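Side-chain contacts in AT-rich interactive domain-containing protein 4 (Arabidopsis thaliana, PDB 6LQF), which probably regulates transcription in the nucleus, its ARID domain binding DNA and its zinc-containing PHD finger binding a methylated histone H3 tail: residues A[16-19]-A[23-26]; A[27-32]-A[117-122]; A[134-139]-A[180-185]; A[144-149]-A[155-160]. All blocks are in the same frame, centred on the assembly; numbering follows the deposited sequence.

Overall arrangement
The four contacts fall into two groups set by the two zinc-bearing parts of the chain. Contacts 1 and 2, with centres about 11 Å apart, share one zinc ion in the ARID part: Cys16 of contact 1 and Asp32 of contact 2 both bind it, and Arg18 reaches from the first contact to Tyr122 of the second. Contacts 3 and 4 lie in the PHD finger, centres about 7 Å apart, and share both of its zinc ions; the chain of contact 4 falls between the two segments of contact 3. Contact 4 also lines the peptide site. Contacts 2 and 4, centres about 30 Å apart, each lie about 7 Å from the bound DNA at their nearest atoms.

Contact 1: A[16-19]-A[23-26]; sequences CGRA and VCSE. With ZN (zinc ion), chain E.
Ala19 and Cys24 meet through apolar atoms, the CB of Ala19 lying 3.9 Å from the CB of Cys24. Val23 adds a looser touch, its CG2 4.3 Å from Ala19 CB. A chi1 of -174° swings the Cys24 sulfur away from its own backbone N and over to the Arg18 side chain, and SG sits 3.7 Å from Arg18 NE, approaching the guanidinium group obliquely.

Polar bonds fix that arginine. Its chain bends at chi2 and chi3 and folds back on its own loop, where Ala19 O is gripped side-on by two nitrogens, Arg18 NE at 2.8 Å and Arg18 NH2 at 2.9 Å, with the oxygen close to the guanidinium plane. Farther out, NH2 forms a salt bridge with Asp128 and NH1 a hydrogen bond with Tyr122 OH, tying this loop to helix 120-124 and to the chain beyond it.

Metal binding holds the other end of 16-19. Cys16 SG binds zinc at 2.2 Å and also accepts the backbone N-H of Arg18 over 3.5 Å in a nearly straight bond. This folded loop thus leads from the zinc site of His14, Cys16, Asp32 and His126 to the N-terminus of helix 26-39, where Ser25 is the N-cap.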
loop_
_atom_site.group_PDB
_atom_site.type_symbol
_atom_site.label_atom_id
_atom_site.label_comp_id
_atom_site.label_asym_id
_atom_site.label_seq_id
_atom_site.Cartn_x
_atom_site.Cartn_y
_atom_site.Cartn_z
ATOM N N CYS A 16 11.011 11.780 -14.942
ATOM C CA CYS A 16 11.493 10.409 -14.735
ATOM C C CYS A 16 11.115 9.363 -15.800
ATOM O O CYS A 16 11.981 8.627 -16.239
ATOM C CB CYS A 16 11.075 9.914 -13.326
ATOM S SG CYS A 16 9.366 9.346 -12.944
ATOM N N GLY A 17 9.862 9.265 -16.214
ATOM C CA GLY A 17 9.471 8.184 -17.119
ATOM C C GLY A 17 9.601 6.768 -16.552
ATOM O O GLY A 17 9.748 5.798 -17.295
ATOM N N ARG A 18 9.548 6.656 -15.228
ATOM C CA ARG A 18 9.586 5.378 -14.531
ATOM C C ARG A 18 8.450 4.502 -15.016
ATOM O O ARG A 18 7.352 5.015 -15.319
ATOM C CB ARG A 18 9.457 5.609 -13.026
ATOM C CG ARG A 18 9.892 4.451 -12.118
ATOM C CD ARG A 18 9.042 4.393 -10.887
ATOM N NE ARG A 18 7.672 4.047 -11.274
ATOM C CZ ARG A 18 6.574 4.452 -10.645
ATOM N NH1 ARG A 18 6.654 5.253 -9.583
ATOM N NH2 ARG A 18 5.373 4.043 -11.111
ATOM N N ALA A 19 8.694 3.194 -15.076
ATOM C CA ALA A 19 7.666 2.226 -15.448
ATOM C C ALA A 19 6.406 2.357 -14.584
ATOM O O ALA A 19 6.502 2.694 -13.408
ATOM C CB ALA A 19 8.211 0.806 -15.332
ATOM N N VAL A 23 4.129 -2.946 -13.222
ATOM C CA VAL A 23 5.166 -3.712 -13.889
ATOM C C VAL A 23 6.580 -3.184 -13.509
ATOM O O VAL A 23 7.574 -3.624 -14.069
ATOM C CB VAL A 23 5.051 -3.624 -15.406
ATOM C CG1 VAL A 23 3.800 -4.337 -15.900
ATOM C CG2 VAL A 23 5.085 -2.166 -15.860
ATOM N N CYS A 24 6.666 -2.232 -12.593
ATOM C CA CYS A 24 7.956 -1.633 -12.254
ATOM C C CYS A 24 8.748 -2.544 -11.320
ATOM O O CYS A 24 8.177 -3.048 -10.334
ATOM C CB CYS A 24 7.697 -0.286 -11.598
ATOM S SG CYS A 24 9.191 0.693 -11.255
ATOM N N SER A 25 10.055 -2.725 -11.594
ATOM C CA SER A 25 10.876 -3.544 -10.722
ATOM C C SER A 25 11.261 -2.745 -9.492
ATOM O O SER A 25 11.195 -1.513 -9.485
ATOM C CB SER A 25 12.137 -4.027 -11.430
ATOM O OG SER A 25 13.041 -2.942 -11.644
ATOM N N GLU A 26 11.618 -3.492 -8.455
ATOM C CA GLU A 26 12.064 -2.888 -7.236
ATOM C C GLU A 26 13.273 -2.001 -7.456
ATOM O O GLU A 26 13.326 -0.900 -6.910
ATOM C CB GLU A 26 12.365 -3.951 -6.170
ATOM C CG GLU A 26 12.891 -3.294 -4.907
ATOM C CD GLU A 26 13.027 -4.233 -3.733
ATOM O OE1 GLU A 26 13.581 -3.826 -2.677
ATOM O OE2 GLU A 26 12.584 -5.384 -3.857
HETATM ZN ZN ZN E . 9.688 9.455 -10.772
#

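Contact 2: A[27-32]-A[117-122]; sequences EEFLRD and TYLLEY. With ZN (zinc ion), chain E.
Asp32 on helix 26-39 and Tyr122 on helix 120-124 have the nearest CA atoms of the two segments, yet these are 9.3 Å apart, so side chains span the gap between the backbones. Tyr122 spans most of it: with CG anti to the backbone N (chi1 -174°) its ring extends toward helix 26-39, and OH donates a 2.7 Å hydrogen bond to Asp32 OD2. The bond uses the anti lone pair of that oxygen, and carboxylate and ring planes stand 77° apart. The same OD2 binds zinc at 2.1 Å, whereas OD1 stays 3.0 Å from the metal. The tyrosine is therefore a second-shell residue that probably helps orient a zinc ligand, and its ring also stacks on His126, another ligand.

Next to this polar link the contact is apolar and buried. Phe29 CE1 approaches Tyr122 CE1 to 3.7 Å, the two rings meeting obliquely with planes at 75°. At the edge of the Phe29 ring, Leu119 CD2 lies 4.1 Å from Phe29 CZ, while Tyr70 of helix 66-74 packs against both Phe29 and Leu119. A phenylalanine in place of Tyr122 would probably leave Asp32 OD2 without its hydroxyl donor and Arg18 NH1 without this acceptor. The contact joins early and late helices of the mainly helical ARID domain beside its zinc site.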
loop_
_atom_site.group_PDB
_atom_site.type_symbol
_atom_site.label_atom_id
_atom_site.label_comp_id
_atom_site.label_asym_id
_atom_site.label_seq_id
_atom_site.Cartn_x
_atom_site.Cartn_y
_atom_site.Cartn_z
ATOM N N GLU A 27 14.225 -2.430 -8.268
ATOM C CA GLU A 27 15.427 -1.607 -8.429
ATOM C C GLU A 27 15.105 -0.300 -9.167
ATOM O O GLU A 27 15.567 0.794 -8.760
ATOM C CB GLU A 27 16.510 -2.397 -9.136
ATOM C CG GLU A 27 17.650 -1.521 -9.591
ATOM C CD GLU A 27 18.972 -2.230 -9.470
ATOM O OE1 GLU A 27 19.967 -1.614 -9.919
ATOM O OE2 GLU A 27 19.004 -3.382 -8.937
ATOM N N GLU A 28 14.326 -0.371 -10.240
ATOM C CA GLU A 28 13.929 0.832 -10.944
ATOM C C GLU A 28 13.147 1.783 -10.033
ATOM O O GLU A 28 13.383 2.989 -10.047
ATOM C CB GLU A 28 13.074 0.485 -12.157
ATOM C CG GLU A 28 12.705 1.724 -12.942
ATOM C CD GLU A 28 11.966 1.439 -14.248
ATOM O OE1 GLU A 28 11.955 0.275 -14.715
ATOM O OE2 GLU A 28 11.419 2.408 -14.810
ATOM N N PHE A 29 12.231 1.241 -9.221
ATOM C CA PHE A 29 11.507 2.073 -8.269
ATOM C C PHE A 29 12.445 2.765 -7.277
ATOM O O PHE A 29 12.355 3.989 -7.102
ATOM C CB PHE A 29 10.470 1.211 -7.523
ATOM C CG PHE A 29 9.811 1.932 -6.426
ATOM C CD1 PHE A 29 8.747 2.798 -6.702
ATOM C CD2 PHE A 29 10.218 1.759 -5.113
ATOM C CE1 PHE A 29 8.129 3.538 -5.649
ATOM C CE2 PHE A 29 9.557 2.490 -4.062
ATOM C CZ PHE A 29 8.532 3.353 -4.356
ATOM N N LEU A 30 13.304 1.988 -6.618
ATOM C CA LEU A 30 14.133 2.563 -5.571
ATOM C C LEU A 30 15.099 3.608 -6.130
ATOM O O LEU A 30 15.335 4.641 -5.492
ATOM C CB LEU A 30 14.913 1.470 -4.840
ATOM C CG LEU A 30 14.031 0.567 -3.957
ATOM C CD1 LEU A 30 14.866 -0.611 -3.419
ATOM C CD2 LEU A 30 13.368 1.354 -2.781
ATOM N N ARG A 31 15.620 3.379 -7.327
ATOM C CA ARG A 31 16.501 4.381 -7.922
ATOM C C ARG A 31 15.726 5.646 -8.229
ATOM O O ARG A 31 16.257 6.756 -8.029
ATOM C CB ARG A 31 17.192 3.795 -9.167
ATOM C CG ARG A 31 18.200 2.716 -8.790
ATOM C CD ARG A 31 19.008 2.328 -10.015
ATOM N NE ARG A 31 19.944 1.260 -9.698
ATOM C CZ ARG A 31 21.156 1.466 -9.167
ATOM N NH1 ARG A 31 21.546 2.698 -8.866
ATOM N NH2 ARG A 31 21.948 0.436 -8.884
ATOM N N ASP A 32 14.462 5.505 -8.640
ATOM C CA ASP A 32 13.663 6.710 -8.891
ATOM C C ASP A 32 13.340 7.439 -7.573
ATOM O O ASP A 32 13.335 8.694 -7.536
ATOM C CB ASP A 32 12.362 6.365 -9.651
ATOM C CG ASP A 32 11.752 7.545 -10.267
ATOM O OD1 ASP A 32 12.377 8.268 -11.058
ATOM O OD2 ASP A 32 10.575 7.774 -9.940
ATOM N N THR A 117 8.312 10.142 5.809
ATOM C CA THR A 117 9.719 10.508 5.545
ATOM C C THR A 117 10.125 10.244 4.095
ATOM O O THR A 117 10.734 11.110 3.433
ATOM C CB THR A 117 10.604 9.697 6.514
ATOM O OG1 THR A 117 10.226 10.047 7.860
ATOM C CG2 THR A 117 12.133 9.973 6.307
ATOM N N TYR A 118 9.856 9.023 3.588
ATOM C CA TYR A 118 10.460 8.605 2.341
ATOM C C TYR A 118 9.551 8.711 1.136
ATOM O O TYR A 118 10.028 8.836 -0.010
ATOM C CB TYR A 118 10.949 7.146 2.444
ATOM C CG TYR A 118 12.144 6.964 3.330
ATOM C CD1 TYR A 118 13.426 7.245 2.846
ATOM C CD2 TYR A 118 12.002 6.507 4.646
ATOM C CE1 TYR A 118 14.540 7.088 3.655
ATOM C CE2 TYR A 118 13.123 6.319 5.474
ATOM C CZ TYR A 118 14.386 6.639 4.960
ATOM O OH TYR A 118 15.505 6.451 5.749
ATOM N N LEU A 119 8.210 8.596 1.364
ATOM C CA LEU A 119 7.328 8.263 0.236
ATOM C C LEU A 119 6.172 9.221 0.002
ATOM O O LEU A 119 5.594 9.203 -1.094
ATOM C CB LEU A 119 6.755 6.839 0.440
ATOM C CG LEU A 119 7.783 5.699 0.405
ATOM C CD1 LEU A 119 7.096 4.343 0.810
ATOM C CD2 LEU A 119 8.352 5.646 -0.994
ATOM N N LEU A 120 5.832 10.099 0.951
ATOM C CA LEU A 120 4.612 10.879 0.758
ATOM C C LEU A 120 4.714 11.914 -0.373
ATOM O O LEU A 120 3.845 12.004 -1.266
ATOM C CB LEU A 120 4.252 11.546 2.066
ATOM C CG LEU A 120 2.947 12.295 1.981
ATOM C CD1 LEU A 120 1.767 11.435 1.528
ATOM C CD2 LEU A 120 2.685 12.820 3.389
ATOM N N GLU A 121 5.811 12.686 -0.369
ATOM C CA GLU A 121 6.027 13.614 -1.471
ATOM C C GLU A 121 6.158 12.887 -2.798
ATOM O O GLU A 121 5.647 13.318 -3.818
ATOM C CB GLU A 121 7.288 14.454 -1.211
ATOM C CG GLU A 121 7.082 15.332 0.011
ATOM C CD GLU A 121 8.289 16.194 0.356
ATOM O OE1 GLU A 121 9.397 15.988 -0.216
ATOM O OE2 GLU A 121 8.088 17.103 1.194
ATOM N N TYR A 122 6.850 11.752 -2.744
ATOM C CA TYR A 122 6.956 10.914 -3.960
ATOM C C TYR A 122 5.598 10.495 -4.481
ATOM O O TYR A 122 5.333 10.574 -5.681
ATOM C CB TYR A 122 7.828 9.695 -3.674
ATOM C CG TYR A 122 8.119 8.832 -4.899
ATOM C CD1 TYR A 122 7.219 7.810 -5.298
ATOM C CD2 TYR A 122 9.296 9.015 -5.623
ATOM C CE1 TYR A 122 7.457 7.058 -6.396
ATOM C CE2 TYR A 122 9.579 8.236 -6.739
ATOM C CZ TYR A 122 8.655 7.281 -7.113
ATOM O OH TYR A 122 8.904 6.514 -8.224
HETATM ZN ZN ZN E . 9.688 9.455 -10.772
#

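Contact 3: A[134-139]-A[180-185]; sequences CLICRS and VCPNCS. With ZN (zinc ion), chain G; ZN (zinc ion), chain F.
Leu135 forms the centre of the apolar contact between 134-139 and 180-185. Its CG lies between the backbone N and the carbonyl carbon (chi1 62°), and both methyl groups face Cys181, Leu135 CD2 packing 3.8 Å from Cys181 CB. Alongside, Ile136 CD1 touches Pro182 CG at 4.2 Å, the two side chains crossing at about a right angle. Leu135 CD1 also makes a van der Waals contact of 3.9 Å with the amide nitrogen ND2 of Asn183, the leucine and asparagine side chains running past each other in opposite directions.

Each segment also supplies a CxxC pair to a different zinc ion, as in the cross-brace topology of PHD fingers. Cys134 and Cys137 bind one ion together with His156 and Cys159; Cys181 and Cys184 bind the other with Cys148 and Cys151. The leucine thus packs directly against a ligand of the second site while its neighbour Cys134 serves the first.

Hydrogen bonds within the segments shape the metal loops. Cys137 N donates to Cys134 SG over 3.5 Å at 172°, and Ser139 N similarly meets Cys137 SG. In the other knuckle the Cys184 N to Cys181 SG bond is weak, but Cys181 O accepts both Ser185 N and, at 3.0 Å from above the carbonyl plane, Ser185 OG.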
loop_
_atom_site.group_PDB
_atom_site.type_symbol
_atom_site.label_atom_id
_atom_site.label_comp_id
_atom_site.label_asym_id
_atom_site.label_seq_id
_atom_site.Cartn_x
_atom_site.Cartn_y
_atom_site.Cartn_z
ATOM N N CYS A 134 -16.318 1.238 -7.711
ATOM C CA CYS A 134 -16.970 -0.002 -7.272
ATOM C C CYS A 134 -17.474 -0.816 -8.456
ATOM O O CYS A 134 -18.158 -0.289 -9.322
ATOM C CB CYS A 134 -18.156 0.363 -6.332
ATOM S SG CYS A 134 -19.119 -1.056 -5.793
ATOM N N LEU A 135 -17.144 -2.098 -8.478
ATOM C CA LEU A 135 -17.504 -2.957 -9.606
ATOM C C LEU A 135 -18.996 -3.151 -9.650
ATOM O O LEU A 135 -19.528 -3.513 -10.717
ATOM C CB LEU A 135 -16.764 -4.321 -9.515
ATOM C CG LEU A 135 -17.060 -5.214 -8.293
ATOM C CD1 LEU A 135 -18.203 -6.187 -8.550
ATOM C CD2 LEU A 135 -15.817 -6.003 -7.866
ATOM N N ILE A 136 -19.661 -2.970 -8.508
ATOM C CA ILE A 136 -21.150 -3.104 -8.480
ATOM C C ILE A 136 -21.862 -1.836 -8.880
ATOM O O ILE A 136 -22.611 -1.835 -9.861
ATOM C CB ILE A 136 -21.631 -3.541 -7.078
ATOM C CG1 ILE A 136 -21.036 -4.919 -6.772
ATOM C CG2 ILE A 136 -23.168 -3.621 -7.044
ATOM C CD1 ILE A 136 -21.083 -5.328 -5.291
ATOM N N CYS A 137 -21.656 -0.748 -8.142
ATOM C CA CYS A 137 -22.415 0.500 -8.390
ATOM C C CYS A 137 -21.751 1.528 -9.297
ATOM O O CYS A 137 -22.362 2.528 -9.638
ATOM C CB CYS A 137 -22.744 1.195 -7.083
ATOM S SG CYS A 137 -21.313 2.031 -6.298
ATOM N N ARG A 138 -20.473 1.319 -9.598
ATOM C CA ARG A 138 -19.700 2.102 -10.573
ATOM C C ARG A 138 -19.395 3.518 -10.077
ATOM O O ARG A 138 -19.077 4.401 -10.880
ATOM C CB ARG A 138 -20.411 2.154 -11.941
ATOM C CG ARG A 138 -21.066 0.863 -12.416
ATOM C CD ARG A 138 -20.109 -0.323 -12.558
ATOM N NE ARG A 138 -18.863 0.030 -13.229
ATOM C CZ ARG A 138 -17.959 -0.851 -13.660
ATOM N NH1 ARG A 138 -18.164 -2.159 -13.510
ATOM N NH2 ARG A 138 -16.845 -0.423 -14.246
ATOM N N SER A 139 -19.463 3.734 -8.766
ATOM C CA SER A 139 -19.098 5.030 -8.192
ATOM C C SER A 139 -17.919 4.885 -7.229
ATOM O O SER A 139 -17.526 3.755 -6.888
ATOM C CB SER A 139 -20.289 5.631 -7.453
ATOM O OG SER A 139 -20.269 5.256 -6.080
ATOM N N VAL A 180 -14.911 -13.032 -2.673
ATOM C CA VAL A 180 -15.088 -13.209 -4.108
ATOM C C VAL A 180 -16.333 -12.450 -4.480
ATOM O O VAL A 180 -17.382 -12.680 -3.872
ATOM C CB VAL A 180 -15.202 -14.698 -4.483
ATOM C CG1 VAL A 180 -15.547 -14.886 -5.941
ATOM C CG2 VAL A 180 -13.889 -15.413 -4.140
ATOM N N CYS A 181 -16.228 -11.558 -5.448
ATOM C CA CYS A 181 -17.341 -10.644 -5.779
ATOM C C CYS A 181 -18.520 -11.353 -6.463
ATOM O O CYS A 181 -18.369 -12.518 -6.884
ATOM C CB CYS A 181 -16.799 -9.500 -6.685
ATOM S SG CYS A 181 -16.649 -9.901 -8.477
ATOM N N PRO A 182 -19.683 -10.691 -6.537
ATOM C CA PRO A 182 -20.861 -11.363 -7.109
ATOM C C PRO A 182 -20.656 -11.710 -8.580
ATOM O O PRO A 182 -21.232 -12.694 -9.051
ATOM C CB PRO A 182 -21.972 -10.312 -6.939
ATOM C CG PRO A 182 -21.546 -9.457 -5.796
ATOM C CD PRO A 182 -20.017 -9.385 -5.933
ATOM N N ASN A 183 -19.930 -10.893 -9.333
ATOM C CA ASN A 183 -19.706 -11.197 -10.751
ATOM C C ASN A 183 -18.822 -12.426 -10.984
ATOM O O ASN A 183 -19.028 -13.146 -11.961
ATOM C CB ASN A 183 -19.132 -9.964 -11.458
ATOM C CG ASN A 183 -20.122 -8.819 -11.468
ATOM O OD1 ASN A 183 -21.304 -9.024 -11.150
ATOM N ND2 ASN A 183 -19.679 -7.640 -11.857
ATOM N N CYS A 184 -17.859 -12.683 -10.095
ATOM C CA CYS A 184 -16.952 -13.829 -10.216
ATOM C C CYS A 184 -17.520 -15.136 -9.686
ATOM O O CYS A 184 -17.158 -16.225 -10.134
ATOM C CB CYS A 184 -15.655 -13.554 -9.460
ATOM S SG CYS A 184 -14.560 -12.412 -10.284
ATOM N N SER A 185 -18.383 -15.040 -8.695
ATOM C CA SER A 185 -18.849 -16.208 -7.963
ATOM C C SER A 185 -19.513 -17.252 -8.836
ATOM O O SER A 185 -20.376 -16.931 -9.650
ATOM C CB SER A 185 -19.821 -15.767 -6.871
ATOM O OG SER A 185 -19.086 -15.217 -5.784
HETATM ZN ZN ZN G . -20.664 0.370 -4.696
HETATM ZN ZN ZN F . -14.482 -10.569 -8.924
#

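Contact 4: A[144-149]-A[155-160]; sequences DWVNCG and AHFGCD. With ZN (zinc ion), chain G; ZN (zinc ion), chain F.
Val146 and Ala155 form an antiparallel hydrogen-bonded pair, satisfying each other's backbone: Val146 N to Ala155 O and Ala155 N to Val146 O are both 2.9 Å. Two residues before Val146, Asp144 O takes two donors, the N-H of Phe157 at 2.9 Å and a water at 2.7 Å, and that water in turn accepts the N-H of Gly158. The 3-10 segment 157-159 is thereby fastened to the hairpin, with Val146 CG2 touching Phe157 CD1 at 3.9 Å, the two side chains lying side by side.

His156 has both ring nitrogens engaged, ND1 binding zinc at 2.1 Å and NE2 hydrogen-bonded to Thr141 O. The imidazole lies over one face of the Trp145 indole, with His156 NE2 3.4 Å from Trp145 CZ2 and its plane inclined by 38° to the six-membered ring. Trp145 NE1 is hydrogen-bonded to a polar side chain of the bound peptide, as is Asp144 OD1, and the indole also packs on the peptide's modified residue. Replacing Trp145 with alanine is likely to strip the cover from that face of the zinc-binding histidine and remove both the wall and the N-H offered to the peptide. Backbone hydrogen bonds from Trp145 and Asn147 to the peptide mark this as the peptide-binding hairpin of a PHD finger, whose tryptophan probably forms part of an aromatic methyl-lysine pocket.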
loop_
_atom_site.group_PDB
_atom_site.type_symbol
_atom_site.label_atom_id
_atom_site.label_comp_id
_atom_site.label_asym_id
_atom_site.label_seq_id
_atom_site.Cartn_x
_atom_site.Cartn_y
_atom_site.Cartn_z
ATOM N N ASP A 144 -16.607 1.496 3.225
ATOM C CA ASP A 144 -15.793 0.299 3.348
ATOM C C ASP A 144 -15.732 -0.451 2.042
ATOM O O ASP A 144 -16.772 -0.709 1.458
ATOM C CB ASP A 144 -16.343 -0.622 4.426
ATOM C CG ASP A 144 -16.314 0.007 5.820
ATOM O OD1 ASP A 144 -15.519 0.947 6.082
ATOM O OD2 ASP A 144 -17.083 -0.488 6.674
ATOM N N TRP A 145 -14.536 -0.877 1.629
ATOM C CA TRP A 145 -14.355 -1.632 0.397
ATOM C C TRP A 145 -13.635 -2.938 0.633
ATOM O O TRP A 145 -12.729 -3.024 1.486
ATOM C CB TRP A 145 -13.485 -0.859 -0.590
ATOM C CG TRP A 145 -13.865 0.550 -0.971
ATOM C CD1 TRP A 145 -13.836 1.687 -0.183
ATOM C CD2 TRP A 145 -14.235 0.987 -2.293
ATOM N NE1 TRP A 145 -14.169 2.778 -0.948
ATOM C CE2 TRP A 145 -14.406 2.380 -2.244
ATOM C CE3 TRP A 145 -14.359 0.318 -3.525
ATOM C CZ2 TRP A 145 -14.750 3.130 -3.380
ATOM C CZ3 TRP A 145 -14.707 1.047 -4.650
ATOM C CH2 TRP A 145 -14.888 2.451 -4.572
ATOM N N VAL A 146 -13.945 -3.937 -0.193
ATOM C CA VAL A 146 -13.186 -5.176 -0.241
ATOM C C VAL A 146 -12.708 -5.439 -1.681
ATOM O O VAL A 146 -13.386 -5.090 -2.660
ATOM C CB VAL A 146 -13.986 -6.378 0.306
ATOM C CG1 VAL A 146 -13.118 -7.578 0.324
ATOM C CG2 VAL A 146 -14.412 -6.158 1.706
ATOM N N ASN A 147 -11.513 -6.044 -1.807
ATOM C CA ASN A 147 -10.937 -6.344 -3.109
ATOM C C ASN A 147 -11.281 -7.811 -3.451
ATOM O O ASN A 147 -11.076 -8.721 -2.618
ATOM C CB ASN A 147 -9.432 -6.137 -3.102
ATOM C CG ASN A 147 -8.811 -6.361 -4.481
ATOM O OD1 ASN A 147 -8.092 -7.343 -4.699
ATOM N ND2 ASN A 147 -9.076 -5.485 -5.394
ATOM N N CYS A 148 -11.810 -8.033 -4.644
ATOM C CA CYS A 148 -12.100 -9.402 -5.037
ATOM C C CYS A 148 -10.851 -10.215 -5.235
ATOM O O CYS A 148 -10.025 -9.863 -6.058
ATOM C CB CYS A 148 -12.921 -9.363 -6.305
ATOM S SG CYS A 148 -13.352 -11.059 -6.929
ATOM N N GLY A 149 -10.792 -11.362 -4.561
ATOM C CA GLY A 149 -9.634 -12.250 -4.686
ATOM C C GLY A 149 -9.560 -12.919 -6.065
ATOM O O GLY A 149 -8.506 -13.443 -6.443
ATOM N N ALA A 155 -14.955 -3.545 -4.608
ATOM C CA ALA A 155 -16.386 -3.370 -4.361
ATOM C C ALA A 155 -16.639 -2.703 -3.021
ATOM O O ALA A 155 -15.965 -2.991 -2.025
ATOM C CB ALA A 155 -17.096 -4.723 -4.402
ATOM N N HIS A 156 -17.616 -1.809 -2.941
ATOM C CA HIS A 156 -18.089 -1.458 -1.620
ATOM C C HIS A 156 -18.674 -2.659 -0.920
ATOM O O HIS A 156 -19.548 -3.351 -1.484
ATOM C CB HIS A 156 -19.254 -0.450 -1.675
ATOM C CG HIS A 156 -18.880 0.887 -2.207
ATOM N ND1 HIS A 156 -19.337 1.360 -3.418
ATOM C CD2 HIS A 156 -18.025 1.845 -1.734
ATOM C CE1 HIS A 156 -18.894 2.595 -3.613
ATOM N NE2 HIS A 156 -18.055 2.890 -2.627
ATOM N N PHE A 157 -18.341 -2.852 0.335
ATOM C CA PHE A 157 -18.915 -3.944 1.103
ATOM C C PHE A 157 -20.432 -3.836 1.129
ATOM O O PHE A 157 -21.139 -4.857 0.994
ATOM C CB PHE A 157 -18.337 -3.912 2.518
ATOM C CG PHE A 157 -18.644 -5.129 3.318
ATOM C CD1 PHE A 157 -18.071 -6.339 2.979
ATOM C CD2 PHE A 157 -19.456 -5.053 4.441
ATOM C CE1 PHE A 157 -18.348 -7.491 3.726
ATOM C CE2 PHE A 157 -19.741 -6.199 5.196
ATOM C CZ PHE A 157 -19.179 -7.413 4.831
ATOM N N GLY A 158 -20.898 -2.587 1.248
ATOM C CA GLY A 158 -22.336 -2.264 1.310
ATOM C C GLY A 158 -23.077 -2.535 0.034
ATOM O O GLY A 158 -24.327 -2.624 0.047
ATOM N N CYS A 159 -22.380 -2.674 -1.081
ATOM C CA CYS A 159 -23.079 -2.931 -2.358
ATOM C C CYS A 159 -23.268 -4.433 -2.610
ATOM O O CYS A 159 -23.878 -4.834 -3.598
ATOM C CB CYS A 159 -22.341 -2.291 -3.548
ATOM S SG CYS A 159 -22.532 -0.471 -3.696
ATOM N N ASP A 160 -22.737 -5.261 -1.724
ATOM C CA ASP A 160 -22.870 -6.702 -1.882
ATOM C C ASP A 160 -23.966 -7.142 -0.892
ATOM O O ASP A 160 -23.750 -7.163 0.302
ATOM C CB ASP A 160 -21.517 -7.405 -1.629
ATOM C CG ASP A 160 -21.571 -8.862 -1.960
ATOM O OD1 ASP A 160 -22.694 -9.448 -2.035
ATOM O OD2 ASP A 160 -20.488 -9.453 -2.160
HETATM ZN ZN ZN G . -20.664 0.370 -4.696
HETATM ZN ZN ZN F . -14.482 -10.569 -8.924
HETATM O O HOH W 1 -19.394 -0.052 1.841
#